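Side-chain contacts in 6-phosphogluconate dehydratase (PDB 2GP4), which catalyses the dehydration of 6-phosphogluconate to 2-keto-3-deoxy-6-phosphogluconate, the committed step of the Entner-Doudoroff pathway, and is seen here without its iron-sulfur cluster: residues Pro433-Gly438 against Lys453-Gln458; Ile377-Asp382 against Thr428-Pro433. All coordinates share one frame; numbering follows the deposited sequence.

Contact 1 (Pro433-Gly438 against Lys453-Gln458)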
ATOM      1  N   PRO A 433       8.446  -9.255  19.109  1.00 22.42           N
ATOM      2  CA  PRO A 433       7.438  -8.998  18.079  1.00 22.25           C
ATOM      3  C   PRO A 433       6.491 -10.182  17.839  1.00 22.05           C
ATOM      4  O   PRO A 433       6.755 -11.286  18.313  1.00 22.34           O
ATOM      5  CB  PRO A 433       8.290  -8.752  16.839  1.00 22.23           C
ATOM      6  CG  PRO A 433       9.475  -9.653  17.035  1.00 22.08           C
ATOM      7  CD  PRO A 433       9.716  -9.733  18.523  1.00 22.24           C
ATOM      8  N   PHE A 434       5.404  -9.957  17.106  1.00 21.76           N
ATOM      9  CA  PHE A 434       4.562 -11.072  16.655  1.00 21.87           C
ATOM     10  C   PHE A 434       5.357 -12.030  15.762  1.00 21.68           C
ATOM     11  O   PHE A 434       5.229 -13.249  15.882  1.00 21.63           O
ATOM     12  CB  PHE A 434       3.308 -10.573  15.926  1.00 21.61           C
ATOM     13  CG  PHE A 434       2.362  -9.809  16.805  1.00 21.66           C
ATOM     14  CD1 PHE A 434       1.681 -10.446  17.837  1.00 22.03           C
ATOM     15  CD2 PHE A 434       2.151  -8.451  16.601  1.00 21.52           C
ATOM     16  CE1 PHE A 434       0.811  -9.735  18.655  1.00 22.67           C
ATOM     17  CE2 PHE A 434       1.278  -7.734  17.412  1.00 21.62           C
ATOM     18  CZ  PHE A 434       0.608  -8.374  18.438  1.00 21.84           C
ATOM     19  N   GLN A 435       6.166 -11.457  14.871  1.00 21.58           N
ATOM     20  CA  GLN A 435       7.106 -12.197  14.025  1.00 21.45           C
ATOM     21  C   GLN A 435       8.315 -11.304  13.775  1.00 21.39           C
ATOM     22  O   GLN A 435       8.171 -10.082  13.693  1.00 21.38           O
ATOM     23  CB  GLN A 435       6.461 -12.574  12.695  1.00 21.37           C
ATOM     24  CG  GLN A 435       5.415 -13.673  12.793  1.00 21.94           C
ATOM     25  CD  GLN A 435       4.667 -13.888  11.502  1.00 22.49           C
ATOM     26  OE1 GLN A 435       5.172 -13.597  10.419  1.00 23.97           O
ATOM     27  NE2 GLN A 435       3.458 -14.401  11.606  1.00 22.51           N
ATOM     28  N   ASN A 436       9.499 -11.898  13.650  1.00 21.12           N
ATOM     29  CA  ASN A 436      10.712 -11.101  13.462  1.00 21.00           C
ATOM     30  C   ASN A 436      10.972 -10.653  12.015  1.00 20.75           C
ATOM     31  O   ASN A 436      12.091 -10.251  11.675  1.00 20.92           O
ATOM     32  CB  ASN A 436      11.939 -11.808  14.051  1.00 20.90           C
ATOM     33  CG  ASN A 436      12.402 -12.981  13.218  1.00 21.17           C
ATOM     34  OD1 ASN A 436      11.723 -13.404  12.278  1.00 21.99           O
ATOM     35  ND2 ASN A 436      13.565 -13.528  13.567  1.00 21.20           N
ATOM     36  N   ASN A 437       9.933 -10.719  11.182  1.00 20.30           N
ATOM     37  CA  ASN A 437      10.013 -10.353   9.764  1.00 19.85           C
ATOM     38  C   ASN A 437       8.628  -9.972   9.210  1.00 19.80           C
ATOM     39  O   ASN A 437       7.605 -10.259   9.841  1.00 19.36           O
ATOM     40  CB  ASN A 437      10.613 -11.501   8.959  1.00 19.75           C
ATOM     41  CG  ASN A 437       9.818 -12.775   9.103  1.00 19.75           C
ATOM     42  OD1 ASN A 437       8.841 -12.991   8.388  1.00 19.53           O
ATOM     43  ND2 ASN A 437      10.218 -13.619  10.049  1.00 19.09           N
ATOM     44  N   GLY A 438       8.604  -9.338   8.035  1.00 19.53           N
ATOM     45  CA  GLY A 438       7.361  -8.857   7.438  1.00 19.40           C
ATOM     46  C   GLY A 438       6.584  -9.848   6.582  1.00 19.63           C
ATOM     47  O   GLY A 438       5.479  -9.544   6.121  1.00 19.85           O
ATOM     48  N   LYS A 453       2.649 -13.515   0.573  1.00 17.91           N
ATOM     49  CA  LYS A 453       2.614 -13.306   2.015  1.00 18.50           C
ATOM     50  C   LYS A 453       2.590 -14.638   2.753  1.00 18.76           C
ATOM     51  O   LYS A 453       1.650 -15.430   2.604  1.00 18.83           O
ATOM     52  CB  LYS A 453       1.422 -12.448   2.442  1.00 18.52           C
ATOM     53  CG  LYS A 453       1.630 -10.941   2.262  1.00 19.41           C
ATOM     54  CD  LYS A 453       2.864 -10.385   2.985  1.00 19.85           C
ATOM     55  CE  LYS A 453       2.744 -10.475   4.500  1.00 21.05           C
ATOM     56  NZ  LYS A 453       1.541  -9.779   5.037  1.00 22.63           N
ATOM     57  N   VAL A 454       3.630 -14.873   3.545  1.00 18.76           N
ATOM     58  CA  VAL A 454       3.781 -16.129   4.272  1.00 19.05           C
ATOM     59  C   VAL A 454       3.509 -15.963   5.768  1.00 19.50           C
ATOM     60  O   VAL A 454       3.630 -16.918   6.534  1.00 19.73           O
ATOM     61  CB  VAL A 454       5.179 -16.774   4.039  1.00 19.07           C
ATOM     62  CG1 VAL A 454       5.326 -17.204   2.590  1.00 18.81           C
ATOM     63  CG2 VAL A 454       6.312 -15.822   4.431  1.00 18.05           C
ATOM     64  N   SER A 455       3.135 -14.746   6.161  1.00 19.86           N
ATOM     65  CA  SER A 455       2.898 -14.380   7.556  1.00 20.29           C
ATOM     66  C   SER A 455       1.906 -15.270   8.304  1.00 20.19           C
ATOM     67  O   SER A 455       2.102 -15.557   9.489  1.00 20.14           O
ATOM     68  CB  SER A 455       2.420 -12.936   7.632  1.00 20.39           C
ATOM     69  OG  SER A 455       3.495 -12.055   7.399  1.00 22.96           O
ATOM     70  N   ALA A 456       0.839 -15.676   7.621  1.00 19.99           N
ATOM     71  CA  ALA A 456      -0.187 -16.533   8.219  1.00 20.20           C
ATOM     72  C   ALA A 456      -0.127 -17.953   7.650  1.00 20.23           C
ATOM     73  O   ALA A 456      -1.054 -18.749   7.825  1.00 20.31           O
ATOM     74  CB  ALA A 456      -1.580 -15.921   8.024  1.00 19.90           C
ATOM     75  N   VAL A 457       0.971 -18.261   6.964  1.00 20.41           N
ATOM     76  CA  VAL A 457       1.166 -19.579   6.367  1.00 20.55           C
ATOM     77  C   VAL A 457       2.115 -20.390   7.240  1.00 21.01           C
ATOM     78  O   VAL A 457       3.263 -19.998   7.458  1.00 20.89           O
ATOM     79  CB  VAL A 457       1.714 -19.490   4.919  1.00 20.37           C
ATOM     80  CG1 VAL A 457       1.884 -20.880   4.316  1.00 20.04           C
ATOM     81  CG2 VAL A 457       0.791 -18.647   4.048  1.00 20.28           C
ATOM     82  N   GLN A 458       1.618 -21.515   7.750  1.00 21.57           N
ATOM     83  CA  GLN A 458       2.426 -22.417   8.563  1.00 22.28           C
ATOM     84  C   GLN A 458       3.592 -22.947   7.725  1.00 22.22           C
ATOM     85  O   GLN A 458       3.426 -23.175   6.525  1.00 22.18           O
ATOM     86  CB  GLN A 458       1.573 -23.570   9.098  1.00 22.15           C
ATOM     87  CG  GLN A 458       0.539 -23.150  10.132  1.00 22.84           C
ATOM     88  CD  GLN A 458      -0.103 -24.338  10.830  1.00 23.59           C
ATOM     89  OE1 GLN A 458      -0.803 -25.139  10.210  1.00 25.07           O
ATOM     90  NE2 GLN A 458       0.133 -24.456  12.134  1.00 26.19           N
TER
HETATM   91  O   HOH W   1       5.289 -11.362   9.123  1.00 24.37           O
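Gly438 and Ser455 bring the two loops closest, with 7.1 Å between their CA atoms, and the chain of residues 453-458 leaves its strand and folds into a type I beta turn from Val454 to Val457, closed by the bond from Val457 N to Val454 O. Gln435 spans the gap to this turn. Its chain runs extended beyond CG (chi2 172°), which carries the amide far enough for Gln435 NE2 to donate to Ser455 O at 2.8 Å. The bond is fairly straight, 157° at the hydrogen, and the acceptor lies close to the amide plane of Gln435. A long, uncharged side chain with a donor and an acceptor at its end suits this place, because the second half of the amide is used as well: a water donates hydrogen bonds to Gln435 OE1 at 2.6 Å and to Asn437 O. The same water accepts from Ser455 OG at 2.6 Å, so the small hydroxyl of Ser455 joins the bridge while its carbonyl takes the direct bond. Alongside, the bent chain of Lys453 lays its CE 3.3 Å from Gly438 O, whereas its NZ is turned to the hydroxyl of Ser536. Within 433-438, Asn437 ND2 donates to Asn436 OD1 at 2.7 Å, linking neighbouring side chains, and Gly438 also has a backbone bond to Ser347. The loop before strand 440-445 is thereby joined to the turn after strand 448-453. Both amide ends of Gln435 are engaged, one by a carbonyl and one by water, which should fix the amide's rotation; the junction is polar and partly hydrated, held by directional bonds and without any salt bridge between the two loops.

Contact 2 (Ile377-Asp382 against Thr428-Pro433)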
ATOM      1  N   ILE A 377       6.473   4.100  15.602  1.00 22.96           N
ATOM      2  CA  ILE A 377       7.531   4.905  14.997  1.00 22.56           C
ATOM      3  C   ILE A 377       8.731   5.054  15.931  1.00 22.29           C
ATOM      4  O   ILE A 377       9.864   5.024  15.471  1.00 22.20           O
ATOM      5  CB  ILE A 377       6.989   6.258  14.461  1.00 22.52           C
ATOM      6  CG1 ILE A 377       6.162   6.008  13.191  1.00 22.10           C
ATOM      7  CG2 ILE A 377       8.118   7.243  14.174  1.00 22.23           C
ATOM      8  CD1 ILE A 377       5.444   7.229  12.648  1.00 22.44           C
ATOM      9  N   LYS A 378       8.488   5.172  17.234  1.00 22.19           N
ATOM     10  CA  LYS A 378       9.586   5.232  18.201  1.00 22.21           C
ATOM     11  C   LYS A 378      10.399   3.933  18.205  1.00 22.08           C
ATOM     12  O   LYS A 378      11.632   3.966  18.149  1.00 21.98           O
ATOM     13  CB  LYS A 378       9.080   5.551  19.609  1.00 22.30           C
ATOM     14  CG  LYS A 378      10.193   5.606  20.652  1.00 22.90           C
ATOM     15  CD  LYS A 378       9.662   5.619  22.074  1.00 23.63           C
ATOM     16  CE  LYS A 378      10.802   5.786  23.067  1.00 23.73           C
ATOM     17  NZ  LYS A 378      11.554   4.519  23.246  1.00 24.93           N
ATOM     18  N   GLU A 379       9.693   2.804  18.257  1.00 21.77           N
ATOM     19  CA  GLU A 379      10.307   1.477  18.216  1.00 21.81           C
ATOM     20  C   GLU A 379      11.173   1.268  16.978  1.00 21.75           C
ATOM     21  O   GLU A 379      12.320   0.815  17.083  1.00 21.80           O
ATOM     22  CB  GLU A 379       9.238   0.387  18.284  1.00 21.58           C
ATOM     23  CG  GLU A 379       8.641   0.199  19.661  1.00 22.40           C
ATOM     24  CD  GLU A 379       9.633  -0.391  20.639  1.00 23.08           C
ATOM     25  OE1 GLU A 379      10.155  -1.492  20.362  1.00 23.06           O
ATOM     26  OE2 GLU A 379       9.894   0.248  21.682  1.00 23.36           O
ATOM     27  N   LEU A 380      10.626   1.596  15.811  1.00 21.32           N
ATOM     28  CA  LEU A 380      11.357   1.399  14.569  1.00 21.24           C
ATOM     29  C   LEU A 380      12.570   2.334  14.487  1.00 21.18           C
ATOM     30  O   LEU A 380      13.661   1.905  14.099  1.00 21.19           O
ATOM     31  CB  LEU A 380      10.430   1.539  13.359  1.00 21.10           C
ATOM     32  CG  LEU A 380       9.307   0.497  13.256  1.00 20.73           C
ATOM     33  CD1 LEU A 380       8.261   0.944  12.243  1.00 19.81           C
ATOM     34  CD2 LEU A 380       9.836  -0.904  12.923  1.00 20.26           C
ATOM     35  N   LEU A 381      12.372   3.592  14.879  1.00 20.86           N
ATOM     36  CA  LEU A 381      13.463   4.548  15.055  1.00 20.92           C
ATOM     37  C   LEU A 381      14.564   4.019  15.983  1.00 21.01           C
ATOM     38  O   LEU A 381      15.736   3.991  15.597  1.00 20.88           O
ATOM     39  CB  LEU A 381      12.925   5.885  15.576  1.00 20.87           C
ATOM     40  CG  LEU A 381      12.858   7.139  14.689  1.00 20.77           C
ATOM     41  CD1 LEU A 381      13.120   6.862  13.214  1.00 20.78           C
ATOM     42  CD2 LEU A 381      11.553   7.906  14.878  1.00 18.86           C
ATOM     43  N   ASP A 382      14.184   3.590  17.190  1.00 21.08           N
ATOM     44  CA  ASP A 382      15.137   3.045  18.166  1.00 21.18           C
ATOM     45  C   ASP A 382      15.948   1.881  17.598  1.00 20.99           C
ATOM     46  O   ASP A 382      17.124   1.734  17.918  1.00 20.91           O
ATOM     47  CB  ASP A 382      14.430   2.573  19.447  1.00 21.21           C
ATOM     48  CG  ASP A 382      13.880   3.715  20.283  1.00 21.82           C
ATOM     49  OD1 ASP A 382      14.187   4.898  19.999  1.00 22.15           O
ATOM     50  OD2 ASP A 382      13.117   3.416  21.233  1.00 22.19           O
ATOM     51  N   THR A 428       2.997  -4.396  19.506  1.00 24.37           N
ATOM     52  CA  THR A 428       4.131  -4.938  20.231  1.00 24.35           C
ATOM     53  C   THR A 428       5.445  -4.202  19.950  1.00 24.36           C
ATOM     54  O   THR A 428       5.572  -3.487  18.951  1.00 24.23           O
ATOM     55  CB  THR A 428       4.255  -6.468  19.995  1.00 24.41           C
ATOM     56  OG1 THR A 428       5.001  -7.065  21.061  1.00 25.31           O
ATOM     57  CG2 THR A 428       4.904  -6.776  18.665  1.00 23.57           C
ATOM     58  N   SER A 429       6.409  -4.381  20.850  1.00 24.29           N
ATOM     59  CA  SER A 429       7.748  -3.810  20.704  1.00 24.33           C
ATOM     60  C   SER A 429       8.575  -4.671  19.762  1.00 24.21           C
ATOM     61  O   SER A 429       8.250  -5.845  19.555  1.00 24.23           O
ATOM     62  CB  SER A 429       8.437  -3.761  22.062  1.00 24.16           C
ATOM     63  OG  SER A 429       8.613  -5.075  22.554  1.00 24.81           O
ATOM     64  N   VAL A 430       9.651  -4.106  19.212  1.00 24.03           N
ATOM     65  CA  VAL A 430      10.514  -4.873  18.314  1.00 23.98           C
ATOM     66  C   VAL A 430      11.296  -5.985  19.031  1.00 24.05           C
ATOM     67  O   VAL A 430      11.643  -6.981  18.407  1.00 24.25           O
ATOM     68  CB  VAL A 430      11.455  -3.989  17.412  1.00 24.11           C
ATOM     69  CG1 VAL A 430      10.813  -2.652  17.080  1.00 23.53           C
ATOM     70  CG2 VAL A 430      12.832  -3.803  18.025  1.00 23.78           C
ATOM     71  N   ALA A 431      11.553  -5.824  20.329  1.00 23.99           N
ATOM     72  CA  ALA A 431      12.287  -6.838  21.095  1.00 23.98           C
ATOM     73  C   ALA A 431      11.508  -8.151  21.193  1.00 23.93           C
ATOM     74  O   ALA A 431      12.092  -9.239  21.127  1.00 24.14           O
ATOM     75  CB  ALA A 431      12.640  -6.320  22.478  1.00 23.94           C
ATOM     76  N   THR A 432      10.189  -8.037  21.346  1.00 23.56           N
ATOM     77  CA  THR A 432       9.297  -9.194  21.423  1.00 23.18           C
ATOM     78  C   THR A 432       8.146  -9.076  20.407  1.00 22.55           C
ATOM     79  O   THR A 432       7.000  -8.857  20.785  1.00 22.14           O
ATOM     80  CB  THR A 432       8.732  -9.374  22.852  1.00 23.28           C
ATOM     81  OG1 THR A 432       7.854  -8.283  23.160  1.00 24.02           O
ATOM     82  CG2 THR A 432       9.857  -9.407  23.878  1.00 23.53           C
ATOM     83  N   PRO A 433       8.446  -9.255  19.109  1.00 22.42           N
ATOM     84  CA  PRO A 433       7.438  -8.998  18.079  1.00 22.25           C
ATOM     85  C   PRO A 433       6.491 -10.182  17.839  1.00 22.05           C
ATOM     86  O   PRO A 433       6.755 -11.286  18.313  1.00 22.34           O
ATOM     87  CB  PRO A 433       8.290  -8.752  16.839  1.00 22.23           C
ATOM     88  CG  PRO A 433       9.475  -9.653  17.035  1.00 22.08           C
ATOM     89  CD  PRO A 433       9.716  -9.733  18.523  1.00 22.24           C
TER
HETATM   90  O   HOH W   2      12.069  -3.224  21.434  1.00 25.00           O
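Glu379 reaches Val430 through a bent side chain: CG stands beside the backbone N (chi1 -75°), and a bend at chi2 swings the carboxylate over to the loop. There Glu379 OE1 accepts from Val430 N at 2.9 Å, with 162° at the hydrogen. The donor meets OE1 on its anti side, 21° out of the carboxylate plane. A water donates to Glu379 OE1 at 2.8 Å and accepts from Ala431 N, so OE1 serves two successive backbone amides, one directly and one through water. Glutamate suits this place because its chain is long enough to carry an acceptor from the helix to these N-H groups, whose partial positive charge would be expected to stabilise the carboxylate.

Aliphatic atoms fill in around the polar bond. Val430 CG1 packs 3.6 Å from Glu379 CB, so one methyl of the beta-branched valine rests against the base of the glutamate chain, while Ser429 CB lies 3.3 Å from Glu379 OE1. The loop is also tied to itself, with Thr428 OG1 donating to Thr432 O at 2.7 Å across the bend that presents the two amides. On the helix, Lys378 NZ forms a salt bridge with Asp382 one turn later, meeting OD2 on its syn lone pair, and Asp382 OD1 is paired with Arg399.

The contact thus joins helix 372-383 to the long loop between strands 411-416 and 440-445. Ile377 of the same helix rests on helix 252-256, Leu380 and Leu381 pack on Leu386, and a backbone bond links Thr428 to Leu353.

In the fold
Contact 2 comes first along the chain and contact 1 follows, their centres about 16 Å apart on the same side of the chain's centre. They share Pro433 within the loop between strands 411-416 and 440-445, and they touch where Phe434 N packs against Thr428 CG2. Residues 428-433 meet helix 372-383, in the range of the N-terminal family; residues 433-438 meet the turn after strand 448-453, a strand that lies antiparallel to edge strand 440-445 in the mixed sheet of the C-terminal part. This single loop therefore touches both a helix of the N-terminal part and a turn of the C-terminal sheet.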